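Small ribosomal subunit protein bS6 (Aquifex aeolicus, PDB 2J5A) probably binds 16S ribosomal RNA together with protein bS18, as a structural constituent of the bacterial small ribosomal subunit. Local coordinates at residues F84-D89 with I93-I98; E34-K39 with V69-E74. One frame throughout, in Å; residues are numbered along the deposited sequence.

Two contacts in bS6 illustrate how one layer of helices can be fixed to a sheet by different means. Contact 1 (84-89 with 93-98) lies at the end of helix 78-88 and joins it to one of the two outermost strands, 92-100, partly buried, where an aromatic ring, a lysine stem and a sodium site meet. Contact 2 (34-39 with 69-74) is buried and sets helix 22-38 against the inner strand 63-73, with almost purely apolar chemistry until the helix ends. The strands belong to the same antiparallel sheet, and the two contacts touch through their helices, where Gln85 NE2 comes within 3.3 Å of Phe35 CD1 in plain packing. Their centres are about 14 Å apart.

Contact 1: F84-D89 with I93-I98; sequences FQLKID and IRWLNI. Unlike the reference sequence in segment 93-98: Ile98 (reference Phe). With NA (sodium ion), chain B.
In the beta-alpha-beta crossover formed by strand 63-73, helix 78-88 and strand 92-100, Leu86 and Lys87 at the end of the helix rest on Trp95 of the returning strand. Leu86 points toward the strand and lies alongside the tryptophan stem, its CD1 3.5 Å from Trp95 CB; Val32 and Thr12 also touch this leucine. Over one face of the indole lie the Leu86 carbonyl, toward the rim, and Lys87 CA, which stands 3.7 Å from the centroid of the six-membered ring of Trp95, 19° off the ring normal, a CH-pi contact. The lysine chain leaves with CG anti to its N (chi1 -167°), which carries Lys87 CG to 3.5 Å from Trp95 CZ2 before the amino end turns away. Trp95 reaches them by placing CG between its N and carbonyl carbon (chi1 57°).

A sodium ion occupies the helix end beside this ring. Three carbonyls from the last turn of the helix and the residue after it converge on the ion, skipping Ile88: Leu86 O at 2.4 Å, Lys87 O at 2.5 Å and Asp89 O at 2.2 Å, joined by a water and by Val92 O. The cation would probably offset the negative end of the helix dipole, and it lies 3.7 Å from Trp95 CZ3. Asp89 adds a second tie through its side chain, pairing with Lys28 and accepting the N-H of Asp91. Ile93 and Arg94 both face Ala15 in a classic beta bulge. Helix, metal-bound turn and edge strand thus complete the second half of the ferredoxin-like alpha-beta sandwich of the S6 family.

Contact 2: E34-K39 with V69-E74; sequences EFIKQK and VQFKTE
Thr73 OG1 is gripped by two backbone groups, hydrogen-bonding to both Gly40 O and Asn75 N, and so holds the end of strand 63-73 beside the end of helix 22-38, where Lys39 O lies 4.3 Å from Thr73 OG1 without a bond. Lys39 O is instead taken by the side-chain amide of Asn75. In this ferredoxin-like fold the helix belongs to the crossover from strand 8-16 to strand 41-53, and strand 63-73 runs between those two, with the helix packed on it.

Deeper in, Ile36 carries the packing with both its branches. Ile36 CG2, anti to the backbone N, sits over one face of Phe71, 4.0 Å from the ring centroid and 23° off the normal, displaced toward the CG-CD2 side of the ring, and approaches Phe71 CD2 to 3.7 Å. The two side chains are nearly perpendicular, and the phenylalanine ring also meets Tyr10. Replacing Ile36 with an alanine would take away the methyl that Val69 CG1 packs against and would probably open a gap over this face of Phe71. That methyl ends the longer branch, which lies antiparallel to the valine and brings Ile36 CD1 to 3.7 Å from Val69 CG1.

Contact 1: F84-D89 with I93-I98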
loop_
_atom_site.group_PDB
_atom_site.type_symbol
_atom_site.label_atom_id
_atom_site.label_comp_id
_atom_site.label_asym_id
_atom_site.label_seq_id
_atom_site.Cartn_x
_atom_site.Cartn_y
_atom_site.Cartn_z
ATOM N N PHE A 84 9.854 -4.389 -0.349
ATOM C CA PHE A 84 10.449 -5.580 0.263
ATOM C C PHE A 84 9.535 -6.122 1.365
ATOM O O PHE A 84 9.245 -7.303 1.421
ATOM C CB PHE A 84 11.816 -5.271 0.874
ATOM C CG PHE A 84 12.542 -6.486 1.376
ATOM C CD1 PHE A 84 13.000 -7.440 0.492
ATOM C CD2 PHE A 84 12.750 -6.682 2.721
ATOM C CE1 PHE A 84 13.676 -8.552 0.937
ATOM C CE2 PHE A 84 13.422 -7.811 3.176
ATOM C CZ PHE A 84 13.887 -8.735 2.277
ATOM N N GLN A 85 9.093 -5.224 2.235
ATOM C CA GLN A 85 8.166 -5.570 3.319
ATOM C C GLN A 85 6.875 -6.235 2.807
ATOM O O GLN A 85 6.406 -7.223 3.379
ATOM C CB GLN A 85 7.820 -4.311 4.090
ATOM C CG GLN A 85 7.012 -4.542 5.354
ATOM C CD GLN A 85 7.873 -4.940 6.554
ATOM O OE1 GLN A 85 9.001 -5.449 6.411
ATOM N NE2 GLN A 85 7.325 -4.728 7.747
ATOM N N LEU A 86 6.296 -5.705 1.731
ATOM C CA LEU A 86 5.054 -6.278 1.222
ATOM C C LEU A 86 5.331 -7.584 0.480
ATOM O O LEU A 86 4.516 -8.502 0.529
ATOM C CB LEU A 86 4.283 -5.282 0.351
ATOM C CG LEU A 86 3.858 -3.916 0.954
ATOM C CD1 LEU A 86 3.320 -3.044 -0.152
ATOM C CD2 LEU A 86 2.841 -4.032 2.074
ATOM N N LYS A 87 6.470 -7.658 -0.208
ATOM C CA LYS A 87 6.957 -8.898 -0.814
ATOM C C LYS A 87 7.034 -10.042 0.228
ATOM O O LYS A 87 6.363 -11.069 0.075
ATOM C CB LYS A 87 8.329 -8.692 -1.472
ATOM C CG LYS A 87 8.765 -9.833 -2.391
ATOM C CD LYS A 87 10.241 -9.776 -2.880
ATOM C CE LYS A 87 10.795 -8.363 -3.157
ATOM N NZ LYS A 87 11.749 -8.301 -4.306
ATOM N N ILE A 88 7.799 -9.853 1.294
ATOM C CA ILE A 88 8.016 -10.941 2.239
ATOM C C ILE A 88 6.792 -11.253 3.119
ATOM O O ILE A 88 6.653 -12.391 3.573
ATOM C CB ILE A 88 9.309 -10.742 3.098
ATOM C CG1 ILE A 88 9.143 -9.613 4.119
ATOM C CG2 ILE A 88 10.488 -10.466 2.173
ATOM C CD1 ILE A 88 10.303 -9.465 5.065
ATOM N N ASP A 89 5.910 -10.270 3.348
ATOM C CA ASP A 89 4.658 -10.520 4.064
ATOM C C ASP A 89 3.857 -11.531 3.293
ATOM O O ASP A 89 3.430 -11.268 2.161
ATOM C CB ASP A 89 3.825 -9.250 4.229
ATOM C CG ASP A 89 2.704 -9.415 5.244
ATOM O OD1 ASP A 89 2.071 -10.479 5.313
ATOM O OD2 ASP A 89 2.447 -8.477 6.001
ATOM N N ILE A 93 -0.494 -10.489 -1.180
ATOM C CA ILE A 93 -0.254 -11.344 -2.332
ATOM C C ILE A 93 -0.035 -10.519 -3.574
ATOM O O ILE A 93 0.215 -11.046 -4.647
ATOM C CB ILE A 93 -1.395 -12.424 -2.516
ATOM C CG1 ILE A 93 -2.782 -11.781 -2.741
ATOM C CG2 ILE A 93 -1.421 -13.366 -1.300
ATOM C CD1 ILE A 93 -3.909 -12.800 -3.032
ATOM N N ARG A 94 -0.138 -9.209 -3.421
ATOM C CA ARG A 94 0.093 -8.293 -4.506
ATOM C C ARG A 94 0.402 -6.894 -3.951
ATOM O O ARG A 94 -0.218 -6.443 -2.989
ATOM C CB ARG A 94 -1.119 -8.271 -5.431
ATOM C CG ARG A 94 -0.746 -7.793 -6.783
ATOM C CD ARG A 94 -1.919 -7.654 -7.674
ATOM N NE ARG A 94 -1.499 -7.027 -8.911
ATOM C CZ ARG A 94 -2.321 -6.447 -9.783
ATOM N NH1 ARG A 94 -3.630 -6.403 -9.572
ATOM N NH2 ARG A 94 -1.821 -5.901 -10.877
ATOM N N TRP A 95 1.393 -6.236 -4.544
ATOM C CA TRP A 95 1.848 -4.926 -4.083
ATOM C C TRP A 95 2.300 -4.106 -5.292
ATOM O O TRP A 95 2.852 -4.653 -6.242
ATOM C CB TRP A 95 2.944 -5.063 -3.001
ATOM C CG TRP A 95 4.128 -5.843 -3.418
ATOM C CD1 TRP A 95 5.322 -5.344 -3.826
ATOM C CD2 TRP A 95 4.233 -7.272 -3.511
ATOM N NE1 TRP A 95 6.173 -6.368 -4.160
ATOM C CE2 TRP A 95 5.527 -7.563 -3.977
ATOM C CE3 TRP A 95 3.363 -8.332 -3.235
ATOM C CZ2 TRP A 95 5.969 -8.857 -4.193
ATOM C CZ3 TRP A 95 3.812 -9.646 -3.438
ATOM C CH2 TRP A 95 5.101 -9.893 -3.908
ATOM N N LEU A 96 1.997 -2.816 -5.282
ATOM C CA LEU A 96 2.317 -1.923 -6.393
ATOM C C LEU A 96 2.660 -0.541 -5.837
ATOM O O LEU A 96 1.900 0.030 -5.059
ATOM C CB LEU A 96 1.140 -1.771 -7.336
ATOM C CG LEU A 96 0.418 -3.028 -7.820
ATOM C CD1 LEU A 96 -0.940 -2.622 -8.347
ATOM C CD2 LEU A 96 1.231 -3.792 -8.886
ATOM N N ASN A 97 3.805 -0.016 -6.246
ATOM C CA ASN A 97 4.248 1.292 -5.827
ATOM C C ASN A 97 4.459 2.211 -7.023
ATOM O O ASN A 97 5.082 1.855 -8.030
ATOM C CB ASN A 97 5.490 1.144 -4.966
ATOM C CG ASN A 97 5.210 0.324 -3.710
ATOM O OD1 ASN A 97 4.695 0.843 -2.705
ATOM N ND2 ASN A 97 5.620 -0.942 -3.731
ATOM N N ILE A 98 3.886 3.395 -6.900
ATOM C CA ILE A 98 3.751 4.349 -7.985
ATOM C C ILE A 98 4.282 5.655 -7.398
ATOM O O ILE A 98 3.894 6.017 -6.301
ATOM C CB ILE A 98 2.231 4.517 -8.300
ATOM C CG1 ILE A 98 1.636 3.220 -8.880
ATOM C CG2 ILE A 98 1.994 5.663 -9.204
ATOM C CD1 ILE A 98 0.455 2.623 -8.072
HETATM NA NA NA B . 3.856 -10.718 0.100
HETATM O O HOH W 1 4.092 -12.618 -0.828
#

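Contact 2: E34-K39 with V69-E74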
loop_
_atom_site.group_PDB
_atom_site.type_symbol
_atom_site.label_atom_id
_atom_site.label_comp_id
_atom_site.label_asym_id
_atom_site.label_seq_id
_atom_site.Cartn_x
_atom_site.Cartn_y
_atom_site.Cartn_z
ATOM N N GLU A 34 1.664 2.286 9.514
ATOM C CA GLU A 34 2.550 2.611 10.626
ATOM C C GLU A 34 3.983 2.344 10.191
ATOM O O GLU A 34 4.890 3.067 10.581
ATOM C CB GLU A 34 2.169 1.795 11.874
ATOM C CG GLU A 34 2.282 2.535 13.213
ATOM C CD GLU A 34 1.686 3.930 13.170
ATOM O OE1 GLU A 34 0.528 4.066 12.695
ATOM O OE2 GLU A 34 2.396 4.882 13.586
ATOM N N PHE A 35 4.187 1.312 9.376
ATOM C CA PHE A 35 5.482 1.059 8.758
ATOM C C PHE A 35 5.925 2.262 7.917
ATOM O O PHE A 35 7.041 2.757 8.048
ATOM C CB PHE A 35 5.397 -0.196 7.895
ATOM C CG PHE A 35 6.647 -0.503 7.135
ATOM C CD1 PHE A 35 7.553 -1.435 7.609
ATOM C CD2 PHE A 35 6.917 0.131 5.918
ATOM C CE1 PHE A 35 8.703 -1.722 6.888
ATOM C CE2 PHE A 35 8.070 -0.159 5.198
ATOM C CZ PHE A 35 8.954 -1.082 5.675
ATOM N N ILE A 36 5.036 2.744 7.057
ATOM C CA ILE A 36 5.345 3.914 6.252
ATOM C C ILE A 36 5.683 5.101 7.158
ATOM O O ILE A 36 6.674 5.797 6.914
ATOM C CB ILE A 36 4.195 4.284 5.307
ATOM C CG1 ILE A 36 3.951 3.154 4.297
ATOM C CG2 ILE A 36 4.511 5.605 4.587
ATOM C CD1 ILE A 36 2.661 3.276 3.542
ATOM N N LYS A 37 4.863 5.315 8.193
ATOM C CA LYS A 37 5.053 6.420 9.156
ATOM C C LYS A 37 6.405 6.313 9.866
ATOM O O LYS A 37 7.084 7.310 10.089
ATOM C CB LYS A 37 3.916 6.465 10.197
ATOM C CG LYS A 37 2.677 7.231 9.734
ATOM C CD LYS A 37 1.372 6.818 10.457
ATOM C CE LYS A 37 1.185 7.549 11.794
ATOM N NZ LYS A 37 -0.169 7.320 12.424
ATOM N N GLN A 38 6.781 5.094 10.213
ATOM C CA GLN A 38 8.086 4.814 10.795
ATOM C C GLN A 38 9.184 5.399 9.907
ATOM O O GLN A 38 10.030 6.167 10.368
ATOM C CB GLN A 38 8.264 3.287 10.954
ATOM C CG GLN A 38 9.399 2.826 11.868
ATOM C CD GLN A 38 9.228 1.363 12.328
ATOM O OE1 GLN A 38 9.280 0.431 11.511
ATOM N NE2 GLN A 38 9.047 1.161 13.636
ATOM N N LYS A 39 9.147 5.072 8.622
ATOM C CA LYS A 39 10.292 5.302 7.752
ATOM C C LYS A 39 10.427 6.746 7.251
ATOM O O LYS A 39 11.260 7.034 6.395
ATOM C CB LYS A 39 10.265 4.320 6.577
ATOM C CG LYS A 39 10.193 2.861 6.983
ATOM C CD LYS A 39 11.556 2.244 7.160
ATOM C CE LYS A 39 11.446 0.801 7.630
ATOM N NZ LYS A 39 12.649 -0.015 7.229
ATOM N N VAL A 69 -2.932 3.579 -0.380
ATOM C CA VAL A 69 -2.441 4.672 0.474
ATOM C C VAL A 69 -1.501 5.602 -0.336
ATOM O O VAL A 69 -0.698 5.147 -1.165
ATOM C CB VAL A 69 -1.795 4.130 1.803
ATOM C CG1 VAL A 69 -0.452 3.507 1.563
ATOM C CG2 VAL A 69 -1.686 5.242 2.877
ATOM N N GLN A 70 -1.668 6.904 -0.143
ATOM C CA GLN A 70 -0.744 7.888 -0.692
ATOM C C GLN A 70 0.009 8.513 0.455
ATOM O O GLN A 70 -0.514 8.643 1.585
ATOM C CB GLN A 70 -1.443 8.978 -1.504
ATOM C CG GLN A 70 -2.330 8.459 -2.622
ATOM C CD GLN A 70 -3.050 9.580 -3.333
ATOM O OE1 GLN A 70 -3.358 10.603 -2.727
ATOM N NE2 GLN A 70 -3.305 9.403 -4.633
ATOM N N PHE A 71 1.256 8.846 0.178
ATOM C CA PHE A 71 2.130 9.380 1.196
ATOM C C PHE A 71 3.231 10.222 0.562
ATOM O O PHE A 71 3.473 10.146 -0.651
ATOM C CB PHE A 71 2.698 8.255 2.073
ATOM C CG PHE A 71 3.637 7.310 1.354
ATOM C CD1 PHE A 71 3.146 6.220 0.653
ATOM C CD2 PHE A 71 5.011 7.489 1.421
ATOM C CE1 PHE A 71 4.006 5.340 -0.001
ATOM C CE2 PHE A 71 5.891 6.620 0.764
ATOM C CZ PHE A 71 5.376 5.534 0.054
ATOM N N LYS A 72 3.846 11.067 1.390
ATOM C CA LYS A 72 4.985 11.879 0.970
ATOM C C LYS A 72 6.177 11.582 1.872
ATOM O O LYS A 72 6.010 11.217 3.029
ATOM C CB LYS A 72 4.635 13.372 0.931
ATOM C CG LYS A 72 4.244 14.031 2.258
ATOM C CD LYS A 72 4.015 15.551 2.036
ATOM C CE LYS A 72 3.333 16.258 3.203
ATOM N NZ LYS A 72 2.756 17.581 2.753
ATOM N N THR A 73 7.379 11.686 1.328
ATOM C CA THR A 73 8.583 11.415 2.116
ATOM C C THR A 73 9.827 12.004 1.467
ATOM O O THR A 73 9.900 12.123 0.245
ATOM C CB THR A 73 8.837 9.895 2.287
ATOM O OG1 THR A 73 9.884 9.683 3.243
ATOM C CG2 THR A 73 9.248 9.259 0.973
ATOM N N GLU A 74 10.808 12.333 2.298
ATOM C CA GLU A 74 12.147 12.708 1.817
ATOM C C GLU A 74 13.092 11.488 1.778
ATOM O O GLU A 74 14.216 11.576 1.272
ATOM C CB GLU A 74 12.707 13.876 2.653
ATOM C CG GLU A 74 11.684 15.034 2.770
ATOM C CD GLU A 74 12.292 16.442 2.738
ATOM O OE1 GLU A 74 12.917 16.832 1.719
ATOM O OE2 GLU A 74 12.088 17.184 3.727
#